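Local coordinates for Mgp-operon protein 3 (Mycoplasma pneumoniae, PDB 6RJ1), which probably serves in host-cell adhesion, being the extracellular P40/P90 adhesin that accompanies the adhesin P1 at the surface of this human pathogen, at residues V64-T69 against K159-L164; D517-D522 against Q644-K649; G542-A547 against L782-D787; I891-T896 against P913-V918. One frame throughout, in Å; residues are numbered along the deposited sequence.

Interaction 1 (V64-T69 against K159-L164); sequences VKFQDT and KTLQDL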
loop_
_atom_site.group_PDB
_atom_site.type_symbol
_atom_site.label_atom_id
_atom_site.label_comp_id
_atom_site.label_asym_id
_atom_site.label_seq_id
_atom_site.Cartn_x
_atom_site.Cartn_y
_atom_site.Cartn_z
ATOM N N VAL A 64 -16.933 1.678 14.137
ATOM C CA VAL A 64 -16.671 0.246 14.305
ATOM C C VAL A 64 -16.115 -0.046 15.704
ATOM O O VAL A 64 -15.342 0.747 16.242
ATOM C CB VAL A 64 -15.795 -0.345 13.155
ATOM C CG1 VAL A 64 -15.592 -1.848 13.309
ATOM C CG2 VAL A 64 -16.398 -0.044 11.784
ATOM N N LYS A 65 -16.555 -1.170 16.304
ATOM C CA LYS A 65 -16.064 -1.631 17.596
ATOM C C LYS A 65 -15.536 -3.068 17.506
ATOM O O LYS A 65 -16.046 -3.883 16.731
ATOM C CB LYS A 65 -17.101 -1.447 18.730
ATOM C CG LYS A 65 -18.296 -2.406 18.729
ATOM C CD LYS A 65 -19.140 -2.303 19.995
ATOM C CE LYS A 65 -20.376 -3.187 19.987
ATOM N NZ LYS A 65 -21.371 -2.783 18.947
ATOM N N PHE A 66 -14.494 -3.350 18.279
ATOM C CA PHE A 66 -13.903 -4.675 18.401
ATOM C C PHE A 66 -14.089 -5.126 19.852
ATOM O O PHE A 66 -13.705 -4.410 20.780
ATOM C CB PHE A 66 -12.420 -4.674 17.975
ATOM C CG PHE A 66 -11.653 -5.942 18.277
ATOM C CD1 PHE A 66 -11.945 -7.127 17.615
ATOM C CD2 PHE A 66 -10.617 -5.942 19.203
ATOM C CE1 PHE A 66 -11.227 -8.295 17.886
ATOM C CE2 PHE A 66 -9.899 -7.113 19.473
ATOM C CZ PHE A 66 -10.211 -8.280 18.815
ATOM N N GLN A 67 -14.739 -6.275 20.046
ATOM C CA GLN A 67 -14.960 -6.793 21.391
ATOM C C GLN A 67 -13.749 -7.593 21.853
ATOM O O GLN A 67 -13.517 -8.702 21.376
ATOM C CB GLN A 67 -16.256 -7.608 21.484
ATOM C CG GLN A 67 -17.273 -7.076 22.510
ATOM C CD GLN A 67 -16.793 -6.993 23.952
ATOM O OE1 GLN A 67 -17.082 -6.020 24.659
ATOM N NE2 GLN A 67 -16.069 -8.001 24.434
ATOM N N ASP A 68 -12.948 -6.988 22.739
ATOM C CA ASP A 68 -11.749 -7.586 23.317
ATOM C C ASP A 68 -11.926 -7.699 24.818
ATOM O O ASP A 68 -12.274 -6.715 25.476
ATOM C CB ASP A 68 -10.484 -6.781 22.962
ATOM C CG ASP A 68 -10.427 -5.358 23.494
ATOM O OD1 ASP A 68 -11.467 -4.654 23.439
ATOM O OD2 ASP A 68 -9.347 -4.944 23.960
ATOM N N THR A 69 -11.763 -8.932 25.326
ATOM C CA THR A 69 -11.851 -9.452 26.706
ATOM C C THR A 69 -12.190 -10.930 26.561
ATOM O O THR A 69 -11.454 -11.791 27.051
ATOM C CB THR A 69 -12.939 -8.775 27.604
ATOM O OG1 THR A 69 -14.069 -8.369 26.825
ATOM C CG2 THR A 69 -12.395 -7.620 28.439
ATOM N N LYS A 159 -7.034 -13.774 18.638
ATOM C CA LYS A 159 -5.908 -13.574 19.546
ATOM C C LYS A 159 -4.921 -12.548 19.001
ATOM O O LYS A 159 -4.446 -11.708 19.767
ATOM C CB LYS A 159 -5.220 -14.907 19.881
ATOM C CG LYS A 159 -6.014 -15.759 20.855
ATOM C CD LYS A 159 -5.190 -16.900 21.420
ATOM C CE LYS A 159 -6.001 -17.793 22.332
ATOM N NZ LYS A 159 -6.801 -18.786 21.565
ATOM N N THR A 160 -4.664 -12.578 17.671
ATOM C CA THR A 160 -3.773 -11.637 16.975
ATOM C C THR A 160 -4.335 -10.222 17.056
ATOM O O THR A 160 -3.586 -9.290 17.346
ATOM C CB THR A 160 -3.593 -12.030 15.489
ATOM O OG1 THR A 160 -3.228 -13.403 15.382
ATOM C CG2 THR A 160 -2.562 -11.149 14.756
ATOM N N LEU A 161 -5.648 -10.069 16.784
ATOM C CA LEU A 161 -6.334 -8.785 16.770
ATOM C C LEU A 161 -6.392 -8.114 18.133
ATOM O O LEU A 161 -6.366 -6.884 18.212
ATOM C CB LEU A 161 -7.723 -8.916 16.142
ATOM C CG LEU A 161 -7.753 -9.362 14.670
ATOM C CD1 LEU A 161 -9.152 -9.730 14.244
ATOM C CD2 LEU A 161 -7.140 -8.310 13.735
ATOM N N GLN A 162 -6.399 -8.914 19.204
ATOM C CA GLN A 162 -6.411 -8.420 20.579
ATOM C C GLN A 162 -5.134 -7.657 20.904
ATOM O O GLN A 162 -5.184 -6.663 21.631
ATOM C CB GLN A 162 -6.577 -9.569 21.573
ATOM C CG GLN A 162 -7.978 -10.118 21.651
ATOM C CD GLN A 162 -8.166 -10.899 22.920
ATOM O OE1 GLN A 162 -8.724 -10.400 23.904
ATOM N NE2 GLN A 162 -7.707 -12.141 22.920
ATOM N N ASP A 163 -3.998 -8.114 20.352
ATOM C CA ASP A 163 -2.686 -7.518 20.588
ATOM C C ASP A 163 -2.145 -6.729 19.411
ATOM O O ASP A 163 -1.089 -6.107 19.540
ATOM C CB ASP A 163 -1.683 -8.602 21.005
ATOM C CG ASP A 163 -1.747 -9.005 22.465
ATOM O OD1 ASP A 163 -2.202 -8.173 23.298
ATOM O OD2 ASP A 163 -1.316 -10.148 22.786
ATOM N N LEU A 164 -2.853 -6.738 18.268
ATOM C CA LEU A 164 -2.428 -6.028 17.061
ATOM C C LEU A 164 -2.248 -4.533 17.265
ATOM O O LEU A 164 -3.122 -3.854 17.811
ATOM C CB LEU A 164 -3.363 -6.307 15.876
ATOM C CG LEU A 164 -2.933 -5.740 14.520
ATOM C CD1 LEU A 164 -1.823 -6.563 13.898
ATOM C CD2 LEU A 164 -4.106 -5.639 13.586
#
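Asp68 and Gln162 bring the two backbones closest, their CA atoms 6.1 Å apart, where the chain leaving strand 64-66 passes helix 157-163; no hydrogen bond joins the segments. Phe66 and Gln162 carry much of the contact. With CG anti to the backbone N (chi1 170°), the Phe66 ring reaches across to the helix, and the far end does the touching: Phe66 CZ lies 3.7 Å from Leu161 CB, while Phe66 CE2 comes 3.8 Å from Leu161 O. The far end of the ring thus meets the root of the leucine and the peptide that follows it, with the two side chains at a slant to one another. Gln162 CG joins them, 4.1 Å from Phe66 CZ. Beyond CG the glutamine runs extended along the loop and brings OE1 to 3.7 Å from Thr69 N, a polar approach too long to hold the amide, and to 4.1 Å from Asp68 CB. The buried part is an aromatic ring against aliphatic carbons and a peptide, with looser polar neighbours at its margin. Other contacts tie the same elements together: a hydrogen bond between Gln67 O and Tyr158 OH of the same helix, and packing of Leu82 on Phe66. The arrangement is plain helix-on-strand packing, in which one aromatic residue joins the small antiparallel sheet of strands 64-66 and 82-84 to helix 157-163.

Interaction 2 (D517-D522 against Q644-K649); sequences DDSNSD and QKATAK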
loop_
_atom_site.group_PDB
_atom_site.type_symbol
_atom_site.label_atom_id
_atom_site.label_comp_id
_atom_site.label_asym_id
_atom_site.label_seq_id
_atom_site.Cartn_x
_atom_site.Cartn_y
_atom_site.Cartn_z
ATOM N N ASP A 517 7.295 -21.814 17.355
ATOM C CA ASP A 517 8.090 -22.953 17.811
ATOM C C ASP A 517 7.185 -24.022 18.383
ATOM O O ASP A 517 6.163 -23.693 18.986
ATOM C CB ASP A 517 9.171 -22.543 18.830
ATOM C CG ASP A 517 10.244 -23.600 19.073
ATOM O OD1 ASP A 517 10.361 -24.539 18.249
ATOM O OD2 ASP A 517 10.964 -23.489 20.080
ATOM N N ASP A 518 7.552 -25.298 18.188
ATOM C CA ASP A 518 6.784 -26.440 18.689
ATOM C C ASP A 518 6.653 -26.419 20.219
ATOM O O ASP A 518 5.615 -26.817 20.743
ATOM C CB ASP A 518 7.418 -27.769 18.233
ATOM C CG ASP A 518 7.324 -28.082 16.743
ATOM O OD1 ASP A 518 6.253 -27.814 16.141
ATOM O OD2 ASP A 518 8.309 -28.627 16.188
ATOM N N SER A 519 7.703 -25.940 20.923
ATOM C CA SER A 519 7.768 -25.825 22.387
ATOM C C SER A 519 6.899 -24.694 22.939
ATOM O O SER A 519 6.621 -24.678 24.132
ATOM C CB SER A 519 9.213 -25.636 22.841
ATOM O OG SER A 519 9.788 -24.449 22.317
ATOM N N ASN A 520 6.494 -23.742 22.090
ATOM C CA ASN A 520 5.675 -22.624 22.533
ATOM C C ASN A 520 4.205 -22.852 22.248
ATOM O O ASN A 520 3.821 -23.193 21.128
ATOM C CB ASN A 520 6.157 -21.302 21.922
ATOM C CG ASN A 520 5.655 -20.056 22.620
ATOM O OD1 ASN A 520 4.449 -19.839 22.808
ATOM N ND2 ASN A 520 6.570 -19.188 23.000
ATOM N N SER A 521 3.384 -22.655 23.283
ATOM C CA SER A 521 1.924 -22.739 23.226
ATOM C C SER A 521 1.321 -21.726 24.199
ATOM O O SER A 521 0.304 -21.995 24.837
ATOM C CB SER A 521 1.427 -24.167 23.469
ATOM O OG SER A 521 2.112 -24.837 24.515
ATOM N N ASP A 522 1.968 -20.548 24.301
ATOM C CA ASP A 522 1.547 -19.450 25.159
ATOM C C ASP A 522 0.561 -18.592 24.380
ATOM O O ASP A 522 0.862 -18.161 23.262
ATOM C CB ASP A 522 2.770 -18.626 25.606
ATOM C CG ASP A 522 2.558 -17.826 26.878
ATOM O OD1 ASP A 522 1.585 -17.028 26.931
ATOM O OD2 ASP A 522 3.371 -17.982 27.817
ATOM N N GLN A 644 14.216 -18.977 26.301
ATOM C CA GLN A 644 12.957 -18.223 26.311
ATOM C C GLN A 644 11.950 -18.658 25.229
ATOM O O GLN A 644 10.855 -18.096 25.168
ATOM C CB GLN A 644 13.224 -16.714 26.210
ATOM C CG GLN A 644 13.031 -15.971 27.520
ATOM C CD GLN A 644 14.317 -15.902 28.298
ATOM O OE1 GLN A 644 15.120 -14.982 28.128
ATOM N NE2 GLN A 644 14.545 -16.879 29.163
ATOM N N LYS A 645 12.307 -19.654 24.396
ATOM C CA LYS A 645 11.461 -20.130 23.296
ATOM C C LYS A 645 10.083 -20.659 23.746
ATOM O O LYS A 645 9.088 -20.380 23.089
ATOM C CB LYS A 645 12.194 -21.166 22.428
ATOM C CG LYS A 645 13.308 -20.555 21.585
ATOM C CD LYS A 645 13.491 -21.230 20.233
ATOM C CE LYS A 645 14.471 -22.384 20.261
ATOM N NZ LYS A 645 14.914 -22.767 18.895
ATOM N N ALA A 646 10.023 -21.398 24.856
ATOM C CA ALA A 646 8.771 -21.957 25.367
ATOM C C ALA A 646 7.860 -20.913 26.025
ATOM O O ALA A 646 6.643 -21.089 26.040
ATOM C CB ALA A 646 9.070 -23.076 26.345
ATOM N N THR A 647 8.453 -19.832 26.556
ATOM C CA THR A 647 7.759 -18.782 27.305
ATOM C C THR A 647 7.607 -17.435 26.542
ATOM O O THR A 647 7.025 -16.493 27.086
ATOM C CB THR A 647 8.463 -18.613 28.674
ATOM O OG1 THR A 647 7.651 -17.813 29.535
ATOM C CG2 THR A 647 9.881 -18.031 28.566
ATOM N N ALA A 648 8.116 -17.356 25.296
ATOM C CA ALA A 648 8.087 -16.154 24.452
ATOM C C ALA A 648 6.674 -15.696 24.111
ATOM O O ALA A 648 5.797 -16.527 23.877
ATOM C CB ALA A 648 8.886 -16.384 23.183
ATOM N N LYS A 649 6.461 -14.361 24.105
ATOM C CA LYS A 649 5.180 -13.712 23.820
ATOM C C LYS A 649 5.375 -12.637 22.760
ATOM O O LYS A 649 5.623 -11.475 23.094
ATOM C CB LYS A 649 4.576 -13.096 25.093
ATOM C CG LYS A 649 4.392 -14.062 26.252
ATOM C CD LYS A 649 4.145 -13.335 27.566
ATOM C CE LYS A 649 4.770 -14.053 28.731
ATOM N NZ LYS A 649 4.167 -15.393 28.974
#
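Asn520 and Ala646 lie side by side where two surface loops meet, and the asparagine side chain spans the junction. Its CB already sits 3.3 Å from Lys645 O. CG stands anti to the backbone N (chi1 -163°), which sends the amide toward the 644-649 loop; Asn520 CG comes 3.5 Å from Lys645 O, with Ala646 O next nearest. There the two ends of the group part company. OD1 turns back to its own loop and accepts from Asp522 N at 3.0 Å in a nearly straight bond. ND2 faces across and gives to two carbonyls, Lys645 O at 2.8 Å (N-H...O 153°) and Ala648 O at 2.9 Å (166°). The second acceptor lies in the amide plane and the first is tilted modestly from it, so three bonds together fix the rotation of the amide, while Ala648 CB packs against ND2.

On one flank Asp517 OD2 takes the hydroxyl of Ser519 at 2.7 Å, met from above the carboxylate plane, and lies over the bent Lys645 chain, 3.4 Å from its CD; Lys645 NZ itself stays farther off, so the charges probably attract without forming a salt bridge. On the other flank Lys649 NZ forms a salt bridge with Asp522 OD2 at 2.9 Å, weak as a hydrogen bond, while Asp522 OD1 is taken by Lys524 N. Phe515 backs both Asn520 and Lys645. The whole is an Asx turn at Asn520 that follows directly on a type I beta turn from Asp517 to Asn520, with the same amide bridging to a second irregular loop.

Interaction 3 (G542-A547 against L782-D787); sequences GLDVVA and LKAGVD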
loop_
_atom_site.group_PDB
_atom_site.type_symbol
_atom_site.label_atom_id
_atom_site.label_comp_id
_atom_site.label_asym_id
_atom_site.label_seq_id
_atom_site.Cartn_x
_atom_site.Cartn_y
_atom_site.Cartn_z
ATOM N N GLY A 542 -4.316 -0.259 -6.863
ATOM C CA GLY A 542 -5.537 -0.345 -7.640
ATOM C C GLY A 542 -5.877 -1.721 -8.157
ATOM O O GLY A 542 -5.129 -2.682 -7.959
ATOM N N LEU A 543 -7.032 -1.799 -8.830
ATOM C CA LEU A 543 -7.577 -2.996 -9.464
ATOM C C LEU A 543 -8.346 -2.670 -10.739
ATOM O O LEU A 543 -8.952 -1.598 -10.849
ATOM C CB LEU A 543 -8.418 -3.917 -8.526
ATOM C CG LEU A 543 -9.382 -3.402 -7.393
ATOM C CD1 LEU A 543 -10.055 -2.064 -7.682
ATOM C CD2 LEU A 543 -10.457 -4.424 -7.110
ATOM N N ASP A 544 -8.316 -3.595 -11.702
ATOM C CA ASP A 544 -9.024 -3.443 -12.967
ATOM C C ASP A 544 -9.400 -4.804 -13.551
ATOM O O ASP A 544 -8.827 -5.819 -13.161
ATOM C CB ASP A 544 -8.196 -2.613 -13.976
ATOM C CG ASP A 544 -9.006 -1.944 -15.081
ATOM O OD1 ASP A 544 -10.264 -1.949 -14.997
ATOM O OD2 ASP A 544 -8.386 -1.413 -16.031
ATOM N N VAL A 545 -10.388 -4.821 -14.464
ATOM C CA VAL A 545 -10.817 -6.044 -15.139
ATOM C C VAL A 545 -10.352 -6.030 -16.604
ATOM O O VAL A 545 -10.348 -4.980 -17.252
ATOM C CB VAL A 545 -12.323 -6.391 -14.971
ATOM C CG1 VAL A 545 -12.697 -6.558 -13.500
ATOM C CG2 VAL A 545 -13.228 -5.364 -15.647
ATOM N N VAL A 546 -9.917 -7.190 -17.097
ATOM C CA VAL A 546 -9.414 -7.376 -18.460
ATOM C C VAL A 546 -9.488 -8.870 -18.810
ATOM O O VAL A 546 -9.117 -9.706 -17.982
ATOM C CB VAL A 546 -7.993 -6.739 -18.671
ATOM C CG1 VAL A 546 -6.946 -7.305 -17.706
ATOM C CG2 VAL A 546 -7.524 -6.838 -20.121
ATOM N N ALA A 547 -10.007 -9.199 -20.013
ATOM C CA ALA A 547 -10.165 -10.570 -20.519
ATOM C C ALA A 547 -10.817 -11.514 -19.485
ATOM O O ALA A 547 -10.275 -12.588 -19.201
ATOM C CB ALA A 547 -8.821 -11.121 -21.003
ATOM N N LEU A 782 -3.607 1.896 -10.858
ATOM C CA LEU A 782 -3.510 0.685 -11.666
ATOM C C LEU A 782 -4.620 0.686 -12.727
ATOM O O LEU A 782 -5.795 0.868 -12.393
ATOM C CB LEU A 782 -3.542 -0.613 -10.847
ATOM C CG LEU A 782 -3.394 -1.865 -11.706
ATOM C CD1 LEU A 782 -1.977 -2.357 -11.742
ATOM C CD2 LEU A 782 -4.343 -2.923 -11.304
ATOM N N LYS A 783 -4.227 0.545 -14.006
ATOM C CA LYS A 783 -5.154 0.488 -15.125
ATOM C C LYS A 783 -4.678 -0.531 -16.131
ATOM O O LYS A 783 -3.530 -0.482 -16.580
ATOM C CB LYS A 783 -5.295 1.854 -15.805
ATOM C CG LYS A 783 -6.716 2.381 -15.854
ATOM C CD LYS A 783 -7.590 1.745 -16.913
ATOM C CE LYS A 783 -8.891 2.501 -17.065
ATOM N NZ LYS A 783 -9.704 2.526 -15.804
ATOM N N ALA A 784 -5.565 -1.453 -16.487
ATOM C CA ALA A 784 -5.296 -2.483 -17.483
ATOM C C ALA A 784 -5.648 -1.953 -18.862
ATOM O O ALA A 784 -6.402 -0.986 -18.984
ATOM C CB ALA A 784 -6.124 -3.718 -17.181
ATOM N N GLY A 785 -5.109 -2.594 -19.886
ATOM C CA GLY A 785 -5.370 -2.229 -21.269
ATOM C C GLY A 785 -5.003 -3.289 -22.281
ATOM O O GLY A 785 -3.905 -3.840 -22.216
ATOM N N VAL A 786 -5.916 -3.567 -23.233
ATOM C CA VAL A 786 -5.699 -4.535 -24.325
ATOM C C VAL A 786 -4.978 -3.809 -25.460
ATOM O O VAL A 786 -5.496 -2.820 -25.984
ATOM C CB VAL A 786 -7.006 -5.223 -24.823
ATOM C CG1 VAL A 786 -6.720 -6.226 -25.941
ATOM C CG2 VAL A 786 -7.746 -5.903 -23.681
ATOM N N ASP A 787 -3.780 -4.296 -25.823
ATOM C CA ASP A 787 -2.947 -3.742 -26.889
ATOM C C ASP A 787 -3.714 -3.751 -28.228
ATOM O O ASP A 787 -4.213 -4.809 -28.629
ATOM C CB ASP A 787 -1.613 -4.514 -26.977
ATOM C CG ASP A 787 -0.638 -4.060 -28.056
ATOM O OD1 ASP A 787 -0.388 -2.833 -28.160
ATOM O OD2 ASP A 787 -0.104 -4.937 -28.778
#
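Asp544 reaches across to Ala784 where strands 542-546 and 782-786 run in nearly the same direction, their axes 18° apart. CG of the aspartate is anti to its own backbone N (chi1 -157°), which extends the carboxylate straight at the neighbouring strand. Asp544 OD2 accepts from Ala784 N at 2.9 Å (N-H...O 154°) through its anti lone pair, the one directed away from OD1, much as a main-chain carbonyl would in a regular sheet. OD1 is turned back to Val545 N in a weak bond. The Lys783 chain slants past the same carboxylate, with Lys783 CD 3.4 Å from Asp544 OD2; Lys783 NZ is at 4.2 Å from Asp544 OD2, near enough for attraction but short of a salt bridge.

Apolar groups flank this polar link at both ends. At the start, Leu782 points at the Gly542 backbone and sets CD2 3.4 Å from Gly542 O. Farther along, the two methyls of Val546 divide their work: CG1 lies 3.7 Å from Ala784 CB, and CG2 meets CG2 of Val786 at 3.7 Å, the valines slanting across one another. Val551 and Tyr799 add to this packing. Beyond a backbone bond between Leu782 and Ala541 the strands diverge, and side chains make the contact from Asp544 onward. Neighbouring strands of two different sheets, running nearly parallel, are consistent with adjacent blades of a beta-propeller, the clan to which the adhesin family belongs.

Interaction 4 (I891-T896 against P913-V918); sequences ITVSRT and PAALAV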
loop_
_atom_site.group_PDB
_atom_site.type_symbol
_atom_site.label_atom_id
_atom_site.label_comp_id
_atom_site.label_asym_id
_atom_site.label_seq_id
_atom_site.Cartn_x
_atom_site.Cartn_y
_atom_site.Cartn_z
ATOM N N ILE A 891 -0.294 13.028 -17.406
ATOM C CA ILE A 891 0.790 12.145 -17.841
ATOM C C ILE A 891 0.246 11.114 -18.842
ATOM O O ILE A 891 -0.834 10.568 -18.642
ATOM C CB ILE A 891 1.525 11.497 -16.634
ATOM C CG1 ILE A 891 2.497 12.509 -15.983
ATOM C CG2 ILE A 891 2.246 10.186 -17.024
ATOM C CD1 ILE A 891 3.089 12.114 -14.616
ATOM N N THR A 892 0.989 10.867 -19.917
ATOM C CA THR A 892 0.646 9.864 -20.917
ATOM C C THR A 892 1.581 8.671 -20.739
ATOM O O THR A 892 2.798 8.851 -20.632
ATOM C CB THR A 892 0.715 10.460 -22.333
ATOM O OG1 THR A 892 -0.297 11.449 -22.447
ATOM C CG2 THR A 892 0.509 9.415 -23.430
ATOM N N VAL A 893 1.015 7.459 -20.707
ATOM C CA VAL A 893 1.813 6.244 -20.609
ATOM C C VAL A 893 1.676 5.447 -21.917
ATOM O O VAL A 893 0.565 5.171 -22.360
ATOM C CB VAL A 893 1.553 5.421 -19.325
ATOM C CG1 VAL A 893 2.391 4.149 -19.315
ATOM C CG2 VAL A 893 1.852 6.249 -18.075
ATOM N N SER A 894 2.807 5.130 -22.552
ATOM C CA SER A 894 2.841 4.400 -23.816
ATOM C C SER A 894 3.673 3.130 -23.691
ATOM O O SER A 894 4.565 3.064 -22.853
ATOM C CB SER A 894 3.412 5.289 -24.918
ATOM O OG SER A 894 4.611 5.940 -24.522
ATOM N N ARG A 895 3.390 2.131 -24.534
ATOM C CA ARG A 895 4.131 0.870 -24.558
ATOM C C ARG A 895 5.463 1.047 -25.284
ATOM O O ARG A 895 5.542 1.803 -26.255
ATOM C CB ARG A 895 3.315 -0.213 -25.275
ATOM C CG ARG A 895 2.186 -0.807 -24.468
ATOM C CD ARG A 895 1.461 -1.854 -25.287
ATOM N NE ARG A 895 0.490 -2.607 -24.489
ATOM C CZ ARG A 895 -0.759 -2.218 -24.254
ATOM N NH1 ARG A 895 -1.205 -1.067 -24.735
ATOM N NH2 ARG A 895 -1.568 -2.970 -23.522
ATOM N N THR A 896 6.508 0.340 -24.824
ATOM C CA THR A 896 7.849 0.329 -25.432
ATOM C C THR A 896 8.392 -1.103 -25.436
ATOM O O THR A 896 8.015 -1.908 -24.583
ATOM C CB THR A 896 8.838 1.291 -24.718
ATOM O OG1 THR A 896 8.976 0.939 -23.343
ATOM C CG2 THR A 896 8.467 2.768 -24.860
ATOM N N PRO A 913 8.588 -6.386 -21.670
ATOM C CA PRO A 913 8.016 -5.219 -22.374
ATOM C C PRO A 913 7.765 -4.089 -21.374
ATOM O O PRO A 913 7.192 -4.318 -20.304
ATOM C CB PRO A 913 6.713 -5.754 -22.984
ATOM C CG PRO A 913 6.805 -7.225 -22.897
ATOM C CD PRO A 913 7.673 -7.542 -21.728
ATOM N N ALA A 914 8.293 -2.899 -21.685
ATOM C CA ALA A 914 8.234 -1.741 -20.799
ATOM C C ALA A 914 7.207 -0.675 -21.188
ATOM O O ALA A 914 6.578 -0.754 -22.243
ATOM C CB ALA A 914 9.621 -1.123 -20.674
ATOM N N ALA A 915 7.032 0.308 -20.299
ATOM C CA ALA A 915 6.144 1.451 -20.453
ATOM C C ALA A 915 6.966 2.746 -20.429
ATOM O O ALA A 915 8.131 2.734 -20.036
ATOM C CB ALA A 915 5.113 1.459 -19.337
ATOM N N LEU A 916 6.367 3.856 -20.869
ATOM C CA LEU A 916 7.021 5.159 -20.910
ATOM C C LEU A 916 6.035 6.220 -20.455
ATOM O O LEU A 916 4.987 6.377 -21.073
ATOM C CB LEU A 916 7.532 5.443 -22.336
ATOM C CG LEU A 916 8.529 6.588 -22.493
ATOM C CD1 LEU A 916 9.943 6.151 -22.140
ATOM C CD2 LEU A 916 8.503 7.120 -23.894
ATOM N N ALA A 917 6.353 6.911 -19.348
ATOM C CA ALA A 917 5.512 7.958 -18.770
ATOM C C ALA A 917 6.083 9.332 -19.052
ATOM O O ALA A 917 7.266 9.570 -18.787
ATOM C CB ALA A 917 5.372 7.756 -17.275
ATOM N N VAL A 918 5.251 10.232 -19.596
ATOM C CA VAL A 918 5.643 11.603 -19.938
ATOM C C VAL A 918 4.518 12.608 -19.689
ATOM O O VAL A 918 3.353 12.304 -19.940
ATOM C CB VAL A 918 6.196 11.760 -21.393
ATOM C CG1 VAL A 918 7.654 11.350 -21.499
ATOM C CG2 VAL A 918 5.338 11.030 -22.425
#
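Ile891 opens the ladder by laying CG2 beside Ala917 CB, where segments 891-896 and 914-918 run antiparallel, their axes 148° apart. Thr892 follows as a hydrogen-bonded pair with Val918: Thr892 N to Val918 O is 2.8 Å and Val918 N to Thr892 O is 3.0 Å. Its hydroxyl looks outside the pair, to Asn920 and Gly961 O.

Val893 faces Ala917 in a non-hydrogen-bonded pair and straddles two alanines. CG1, anti to the backbone N (chi1 178°), meets Ala915 CB at 3.8 Å, whereas CG2 meets Ala917 CB at 3.9 Å; Val809 of strand 808-815 packs on this same side. Ser894 and Leu916 restore the paired bonds, with Ser894 N to Leu916 O 2.9 Å and Leu916 N to Ser894 O 2.8 Å, and Ser894 OG adds a weak third to Leu916 O. Arg895, opposite Ala915, shares the side of Val893 but sends its guanidinium onward to Tyr856. Thr896 ends the run with Ala914: Thr896 N to Ala914 O is 2.8 Å, the return bond being weak. Thr896 CG2 lies against Leu916 CB at 3.8 Å, the two side chains meeting at about a right angle on the side that also bears Thr892 and Val918. Two neighbouring strands joined by a long loop, with strands 851-857 and 862-868 before them, form an antiparallel meander, consistent with one blade of a beta-propeller.

Interactions 3 and 4 are directly coupled: their centres lie 15 Å apart, and Arg895 of strand 888-896 reaches the end of strand 779-786, where its NH2 makes a weak hydrogen bond to Gly785 O at 2.8 Å, with a long, weak ion pair from its NE to Asp787. The two thus lie side by side, strand 779-786 taking part in one and touched from the other. Interactions 1 and 2 occupy another part of the molecule, with centres 22 Å apart and nearest atoms about 6 Å apart. Interaction 2 is farthest from interaction 4, at 51 Å between centres, across the chain's centre. In sequence, interactions 2 and 3 interleave, so the long excursions closing them share chain.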